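Local structure of EmGH1 (Erythrobacter marinus, 5Z87) at residues 640-644 / 719-725. The protein probably hydrolyses beta-glucosidic bonds, as other family 3 glycoside hydrolases do. Sequence-based numbering, arbitrary orientation.
Sequences YYQKP and ARPIKEM
Y640 lays the edge of its ring against CG of the obliquely crossing K723 and the backbone of 724-725, with CD2 of Y640 3.8 Å from that CG. Its own CG sits between the backbone N and the carbonyl carbon (chi1 80°), which sends the phenol out to the start of the strand; there OH of Y640 accepts a hydrogen bond from the amide N of M725 at 2.7 Å, and D200 also hydrogen-bonds this hydroxyl. A tyrosine suits the place because it reaches a backbone N-H with a polar end while its ring still stacks on F662. A phenylalanine here would probably keep much of the ring packing but leave the M725 amide and D200 without their shared partner.

Beside it, CB of Y641, the centre of an inverse gamma turn, lies 3.8 Å from CB of P721, a compact ring that fits against the turn. The amide N of I722 donates to the carbonyl O of Q642 at 2.8 Å, nearly in line with the C=O (172°). The beta-branch of I722 supplies a methyl, CG2, 3.6 Å from CA of P644. K643 starts away from 719-725, but a lysine is long and flexible enough to fold back: bends at chi2 and chi4 bring its NZ 3.0 Å from the carbonyl O of A719, above the carbonyl plane, and the ammonium also serves the carboxylate of E283 of the second subunit.

The contact thus joins a loop of the C-terminal glycoside hydrolase domain, between helix 607-615 and strand 671-678, to the fibronectin type III-like domain where strand 724-733, outermost of its sheet within this chain, begins beside 703-713, with M725 reaching helix 201-216.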
loop_
_atom_site.group_PDB
_atom_site.type_symbol
_atom_site.label_atom_id
_atom_site.label_comp_id
_atom_site.label_asym_id
_atom_site.label_seq_id
_atom_site.Cartn_x
_atom_site.Cartn_y
_atom_site.Cartn_z
ATOM N N TYR A 640 -9.197 3.295 -10.398
ATOM C CA TYR A 640 -9.398 2.766 -11.748
ATOM C C TYR A 640 -8.153 2.890 -12.628
ATOM O O TYR A 640 -7.959 2.052 -13.511
ATOM C CB TYR A 640 -10.590 3.465 -12.439
ATOM C CG TYR A 640 -10.263 4.833 -13.011
ATOM C CD1 TYR A 640 -10.421 5.991 -12.249
ATOM C CD2 TYR A 640 -9.781 4.965 -14.313
ATOM C CE1 TYR A 640 -10.112 7.244 -12.780
ATOM C CE2 TYR A 640 -9.451 6.193 -14.834
ATOM C CZ TYR A 640 -9.617 7.327 -14.070
ATOM O OH TYR A 640 -9.281 8.534 -14.623
ATOM N N TYR A 641 -7.325 3.930 -12.442
ATOM C CA TYR A 641 -6.249 4.185 -13.403
ATOM C C TYR A 641 -5.035 3.327 -13.077
ATOM O O TYR A 641 -3.920 3.845 -12.927
ATOM C CB TYR A 641 -5.867 5.684 -13.470
ATOM C CG TYR A 641 -5.754 6.340 -12.116
ATOM C CD1 TYR A 641 -6.893 6.789 -11.445
ATOM C CD2 TYR A 641 -4.517 6.505 -11.496
ATOM C CE1 TYR A 641 -6.800 7.370 -10.201
ATOM C CE2 TYR A 641 -4.415 7.086 -10.241
ATOM C CZ TYR A 641 -5.558 7.524 -9.601
ATOM O OH TYR A 641 -5.479 8.119 -8.357
ATOM N N GLN A 642 -5.252 2.010 -12.965
ATOM C CA GLN A 642 -4.167 1.081 -12.691
ATOM C C GLN A 642 -3.181 1.071 -13.851
ATOM O O GLN A 642 -3.536 1.335 -15.000
ATOM C CB GLN A 642 -4.711 -0.335 -12.467
ATOM C CG GLN A 642 -5.647 -0.484 -11.266
ATOM C CD GLN A 642 -4.904 -0.370 -9.954
ATOM O OE1 GLN A 642 -3.855 -0.982 -9.772
ATOM N NE2 GLN A 642 -5.430 0.441 -9.035
ATOM N N LYS A 643 -1.928 0.744 -13.538
ATOM C CA LYS A 643 -0.958 0.364 -14.553
ATOM C C LYS A 643 -1.448 -0.927 -15.202
ATOM O O LYS A 643 -2.337 -1.573 -14.642
ATOM C CB LYS A 643 0.421 0.195 -13.910
ATOM C CG LYS A 643 0.964 1.455 -13.260
ATOM C CD LYS A 643 1.041 2.590 -14.272
ATOM C CE LYS A 643 1.923 3.727 -13.767
ATOM N NZ LYS A 643 3.313 3.225 -13.673
ATOM N N PRO A 644 -0.918 -1.347 -16.359
ATOM C CA PRO A 644 -1.363 -2.632 -16.937
ATOM C C PRO A 644 -1.201 -3.810 -16.002
ATOM O O PRO A 644 -1.929 -4.799 -16.140
ATOM C CB PRO A 644 -0.474 -2.797 -18.168
ATOM C CG PRO A 644 -0.071 -1.391 -18.534
ATOM C CD PRO A 644 0.033 -0.640 -17.238
ATOM N N ALA A 719 5.629 3.045 -18.116
ATOM C CA ALA A 719 4.315 2.415 -18.172
ATOM C C ALA A 719 3.239 3.349 -17.624
ATOM O O ALA A 719 3.393 3.926 -16.548
ATOM C CB ALA A 719 4.338 1.117 -17.381
ATOM N N ARG A 720 2.146 3.483 -18.358
ATOM C CA ARG A 720 1.078 4.409 -18.025
ATOM C C ARG A 720 -0.217 3.654 -17.761
ATOM O O ARG A 720 -0.345 2.479 -18.131
ATOM C CB ARG A 720 0.886 5.419 -19.164
ATOM C CG ARG A 720 2.084 6.335 -19.317
ATOM C CD ARG A 720 1.842 7.421 -20.314
ATOM N NE ARG A 720 0.655 8.227 -20.021
ATOM C CZ ARG A 720 0.286 9.273 -20.760
ATOM N NH1 ARG A 720 1.018 9.621 -21.815
ATOM N NH2 ARG A 720 -0.813 9.959 -20.464
ATOM N N PRO A 721 -1.198 4.292 -17.123
ATOM C CA PRO A 721 -2.414 3.563 -16.744
ATOM C C PRO A 721 -3.153 3.015 -17.954
ATOM O O PRO A 721 -2.994 3.482 -19.084
ATOM C CB PRO A 721 -3.252 4.621 -16.012
ATOM C CG PRO A 721 -2.248 5.557 -15.472
ATOM C CD PRO A 721 -1.207 5.659 -16.569
ATOM N N ILE A 722 -3.968 1.989 -17.699
ATOM C CA ILE A 722 -4.785 1.415 -18.763
ATOM C C ILE A 722 -5.872 2.378 -19.221
ATOM O O ILE A 722 -6.416 2.201 -20.317
ATOM C CB ILE A 722 -5.413 0.080 -18.317
ATOM C CG1 ILE A 722 -6.403 0.312 -17.173
ATOM C CG2 ILE A 722 -4.343 -0.892 -17.889
ATOM C CD1 ILE A 722 -7.004 -0.975 -16.627
ATOM N N LYS A 723 -6.214 3.381 -18.407
ATOM C CA LYS A 723 -7.095 4.461 -18.832
ATOM C C LYS A 723 -6.974 5.611 -17.844
ATOM O O LYS A 723 -6.733 5.401 -16.656
ATOM C CB LYS A 723 -8.553 4.002 -18.947
ATOM C CG LYS A 723 -9.081 3.372 -17.691
ATOM C CD LYS A 723 -10.528 2.974 -17.863
ATOM C CE LYS A 723 -10.661 1.764 -18.758
ATOM N NZ LYS A 723 -11.617 0.783 -18.136
ATOM N N GLU A 724 -7.135 6.829 -18.362
ATOM C CA GLU A 724 -6.942 8.070 -17.609
ATOM C C GLU A 724 -8.002 9.066 -18.043
ATOM O O GLU A 724 -8.032 9.448 -19.220
ATOM C CB GLU A 724 -5.562 8.681 -17.869
ATOM C CG GLU A 724 -4.495 7.693 -18.252
ATOM C CD GLU A 724 -3.119 8.320 -18.311
ATOM O OE1 GLU A 724 -2.369 8.016 -19.267
ATOM O OE2 GLU A 724 -2.793 9.109 -17.397
ATOM N N MET A 725 -8.842 9.507 -17.109
ATOM C CA MET A 725 -9.856 10.494 -17.457
ATOM C C MET A 725 -9.204 11.800 -17.902
ATOM O O MET A 725 -8.269 12.299 -17.261
ATOM C CB MET A 725 -10.789 10.752 -16.279
ATOM C CG MET A 725 -11.696 11.952 -16.508
ATOM S SD MET A 725 -13.009 12.096 -15.271
ATOM C CE MET A 725 -14.262 11.036 -15.996
#